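Hypothetical protein SA0798 (Staphylococcus aureus subsp. aureus N315, PDB 1XG8) is of unknown function but has a thioredoxin-like fold and belongs to the DUF1462 family. Local coordinates at residues S21-I31 against E77-M85. Numbering follows the deposited sequence.
Sequences SCVNAPTSKDI and ELFYPLITM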
loop_
_atom_site.group_PDB
_atom_site.type_symbol
_atom_site.label_atom_id
_atom_site.label_comp_id
_atom_site.label_asym_id
_atom_site.label_seq_id
_atom_site.Cartn_x
_atom_site.Cartn_y
_atom_site.Cartn_z
ATOM N N SER A 21 2.282 4.962 16.657
ATOM C CA SER A 21 2.846 3.628 16.853
ATOM C C SER A 21 4.126 3.304 16.083
ATOM O O SER A 21 4.759 2.277 16.331
ATOM C CB SER A 21 1.791 2.571 16.543
ATOM O OG SER A 21 0.735 2.638 17.483
ATOM N N CYS A 22 4.506 4.159 15.147
ATOM C CA CYS A 22 5.724 3.947 14.391
ATOM C C CYS A 22 6.302 5.297 14.050
ATOM O O CYS A 22 6.375 5.706 12.891
ATOM C CB CYS A 22 5.457 3.122 13.132
ATOM S SG CYS A 22 3.841 3.330 12.416
ATOM N N VAL A 23 6.707 5.976 15.115
ATOM C CA VAL A 23 7.287 7.309 15.080
ATOM C C VAL A 23 8.512 7.452 14.191
ATOM O O VAL A 23 8.630 8.422 13.448
ATOM C CB VAL A 23 7.680 7.741 16.513
ATOM C CG1 VAL A 23 8.481 9.023 16.480
ATOM C CG2 VAL A 23 6.428 7.904 17.366
ATOM N N ASN A 24 9.423 6.491 14.269
ATOM C CA ASN A 24 10.652 6.567 13.489
ATOM C C ASN A 24 10.554 6.113 12.036
ATOM O O ASN A 24 11.414 6.452 11.223
ATOM C CB ASN A 24 11.758 5.771 14.190
ATOM C CG ASN A 24 12.080 6.312 15.567
ATOM O OD1 ASN A 24 12.316 7.510 15.734
ATOM N ND2 ASN A 24 12.099 5.430 16.563
ATOM N N ALA A 25 9.509 5.355 11.708
ATOM C CA ALA A 25 9.333 4.831 10.358
ATOM C C ALA A 25 9.081 5.883 9.282
ATOM O O ALA A 25 8.692 7.016 9.574
ATOM C CB ALA A 25 8.209 3.811 10.350
ATOM N N PRO A 26 9.319 5.512 8.013
ATOM C CA PRO A 26 9.120 6.405 6.867
ATOM C C PRO A 26 7.677 6.902 6.800
ATOM O O PRO A 26 6.738 6.154 7.071
ATOM C CB PRO A 26 9.485 5.524 5.677
ATOM C CG PRO A 26 10.544 4.637 6.243
ATOM C CD PRO A 26 9.968 4.256 7.590
ATOM N N THR A 27 7.515 8.165 6.432
ATOM C CA THR A 27 6.206 8.792 6.331
ATOM C C THR A 27 5.335 8.147 5.241
ATOM O O THR A 27 5.818 7.350 4.446
ATOM C CB THR A 27 6.366 10.290 6.034
ATOM O OG1 THR A 27 5.272 11.011 6.608
ATOM C CG2 THR A 27 6.375 10.540 4.549
ATOM N N SER A 28 4.052 8.502 5.206
ATOM C CA SER A 28 3.136 7.952 4.209
ATOM C C SER A 28 3.507 8.405 2.807
ATOM O O SER A 28 3.507 7.608 1.875
ATOM C CB SER A 28 1.694 8.363 4.514
ATOM O OG SER A 28 1.218 7.734 5.690
ATOM N N LYS A 29 3.827 9.687 2.660
ATOM C CA LYS A 29 4.194 10.224 1.353
ATOM C C LYS A 29 5.539 9.688 0.869
ATOM O O LYS A 29 5.731 9.488 -0.326
ATOM C CB LYS A 29 4.217 11.753 1.386
ATOM C CG LYS A 29 2.848 12.402 1.598
ATOM C CD LYS A 29 2.961 13.922 1.593
ATOM C CE LYS A 29 1.616 14.581 1.827
ATOM N NZ LYS A 29 1.694 16.074 1.720
ATOM N N ASP A 30 6.467 9.446 1.791
ATOM C CA ASP A 30 7.774 8.904 1.418
ATOM C C ASP A 30 7.565 7.534 0.772
ATOM O O ASP A 30 8.070 7.265 -0.325
ATOM C CB ASP A 30 8.690 8.737 2.642
ATOM C CG ASP A 30 9.068 10.064 3.290
ATOM O OD1 ASP A 30 9.253 11.062 2.558
ATOM O OD2 ASP A 30 9.194 10.103 4.535
ATOM N N ILE A 31 6.828 6.676 1.479
ATOM C CA ILE A 31 6.504 5.324 1.031
ATOM C C ILE A 31 5.790 5.364 -0.321
ATOM O O ILE A 31 6.105 4.593 -1.233
ATOM C CB ILE A 31 5.589 4.622 2.065
ATOM C CG1 ILE A 31 6.372 4.373 3.362
ATOM C CG2 ILE A 31 5.011 3.332 1.481
ATOM C CD1 ILE A 31 7.591 3.455 3.216
ATOM N N GLU A 77 -6.144 -0.566 14.933
ATOM C CA GLU A 77 -5.850 -1.963 14.630
ATOM C C GLU A 77 -4.658 -2.007 13.685
ATOM O O GLU A 77 -3.664 -2.686 13.954
ATOM C CB GLU A 77 -7.051 -2.653 13.988
ATOM C CG GLU A 77 -7.020 -4.154 14.164
ATOM C CD GLU A 77 -7.770 -4.885 13.075
ATOM O OE1 GLU A 77 -8.950 -4.547 12.830
ATOM O OE2 GLU A 77 -7.174 -5.804 12.467
ATOM N N LEU A 78 -4.759 -1.276 12.578
ATOM C CA LEU A 78 -3.671 -1.213 11.617
ATOM C C LEU A 78 -3.003 0.149 11.744
ATOM O O LEU A 78 -3.611 1.100 12.233
ATOM C CB LEU A 78 -4.189 -1.387 10.185
ATOM C CG LEU A 78 -4.871 -2.697 9.795
ATOM C CD1 LEU A 78 -5.077 -2.694 8.292
ATOM C CD2 LEU A 78 -4.021 -3.892 10.204
ATOM N N PHE A 79 -1.751 0.231 11.308
ATOM C CA PHE A 79 -0.993 1.476 11.344
ATOM C C PHE A 79 -0.934 2.018 9.929
ATOM O O PHE A 79 -1.431 1.400 8.986
ATOM C CB PHE A 79 0.449 1.234 11.815
ATOM C CG PHE A 79 0.558 0.546 13.150
ATOM C CD1 PHE A 79 1.768 -0.015 13.553
ATOM C CD2 PHE A 79 -0.538 0.447 14.002
ATOM C CE1 PHE A 79 1.885 -0.663 14.783
ATOM C CE2 PHE A 79 -0.431 -0.202 15.233
ATOM C CZ PHE A 79 0.781 -0.756 15.621
ATOM N N TYR A 80 -0.325 3.186 9.780
ATOM C CA TYR A 80 -0.156 3.770 8.460
ATOM C C TYR A 80 1.257 4.360 8.431
ATOM O O TYR A 80 1.813 4.715 9.472
ATOM C CB TYR A 80 -1.231 4.830 8.186
ATOM C CG TYR A 80 -1.111 6.059 9.044
ATOM C CD1 TYR A 80 -0.211 7.079 8.720
ATOM C CD2 TYR A 80 -1.881 6.198 10.195
ATOM C CE1 TYR A 80 -0.083 8.201 9.518
ATOM C CE2 TYR A 80 -1.758 7.318 11.004
ATOM C CZ TYR A 80 -0.857 8.314 10.657
ATOM O OH TYR A 80 -0.742 9.417 11.461
ATOM N N PRO A 81 1.862 4.461 7.238
ATOM C CA PRO A 81 1.291 4.061 5.945
ATOM C C PRO A 81 0.758 2.636 5.862
ATOM O O PRO A 81 1.322 1.718 6.445
ATOM C CB PRO A 81 2.451 4.280 4.973
ATOM C CG PRO A 81 3.662 4.029 5.836
ATOM C CD PRO A 81 3.292 4.790 7.092
ATOM N N LEU A 82 -0.350 2.474 5.147
ATOM C CA LEU A 82 -0.936 1.160 4.920
ATOM C C LEU A 82 -0.917 0.977 3.408
ATOM O O LEU A 82 -1.352 1.858 2.663
ATOM C CB LEU A 82 -2.378 1.088 5.433
ATOM C CG LEU A 82 -3.173 -0.178 5.061
ATOM C CD1 LEU A 82 -2.646 -1.389 5.806
ATOM C CD2 LEU A 82 -4.637 0.035 5.406
ATOM N N ILE A 83 -0.384 -0.152 2.957
ATOM C CA ILE A 83 -0.318 -0.437 1.537
ATOM C C ILE A 83 -1.281 -1.555 1.179
ATOM O O ILE A 83 -1.348 -2.566 1.879
ATOM C CB ILE A 83 1.102 -0.897 1.107
ATOM C CG1 ILE A 83 2.134 0.178 1.450
ATOM C CG2 ILE A 83 1.119 -1.188 -0.388
ATOM C CD1 ILE A 83 3.499 -0.030 0.823
ATOM N N THR A 84 -2.051 -1.362 0.112
ATOM C CA THR A 84 -2.955 -2.410 -0.356
ATOM C C THR A 84 -2.826 -2.478 -1.866
ATOM O O THR A 84 -2.573 -1.467 -2.518
ATOM C CB THR A 84 -4.455 -2.158 -0.014
ATOM O OG1 THR A 84 -4.906 -0.977 -0.673
ATOM C CG2 THR A 84 -4.665 -2.034 1.486
ATOM N N MET A 85 -2.957 -3.678 -2.419
ATOM C CA MET A 85 -2.883 -3.865 -3.868
ATOM C C MET A 85 -4.112 -4.648 -4.286
ATOM O O MET A 85 -4.295 -5.798 -3.886
ATOM C CB MET A 85 -1.625 -4.625 -4.281
ATOM C CG MET A 85 -1.553 -4.855 -5.793
ATOM S SD MET A 85 -0.014 -5.613 -6.358
ATOM C CE MET A 85 -0.254 -7.289 -5.835
#
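Pro81, preceded by a cis peptide bond, packs against Ser28 and Ile31 at the start of helix 28-42. A cis-proline just before a strand, facing the loop that leads into the first long helix, is a hallmark of the thioredoxin fold, in keeping with the clan of this family. The tight part of the contact lies here. CG of Pro81 meets CG1 of Ile31 at 3.7 Å, the two side chains crossing at about a right angle, while Pro81 CD approaches the carbonyl O of Pro26, also at 3.7 Å. Deeper in, Ile31 turns its other branch to the strand: with CG1 placed beside the backbone N (chi1 -67°), CG2 is left to touch Ile83 CD1 at 3.7 Å. Ile95 and Ile100 extend this apolar cluster.

Ser28 OG sits at the edge of the Tyr80 ring, near its plane, 3.4 Å from CD1, and receives a weak hydrogen bond from Ala15 N. The hydroxyl of Tyr80 is tied to Val17 O, which anchors the far end of the ring.

No hydrogen bond joins the two segments. The other end of the contact, made by Ser21 and Cys22, borders solvent: Ser21 is exposed and Phe79 partly so, though their packing is close. Cys22 is itself buried, its SG lying obliquely to the Phe79 ring in a sulfur-aromatic contact and 3.8 Å from Tyr80 O. Beyond it, Ser21 lays its CB over the centre of one Phe79 face, a CH-pi contact 3.6 Å from the ring centroid and only 12° off the ring normal.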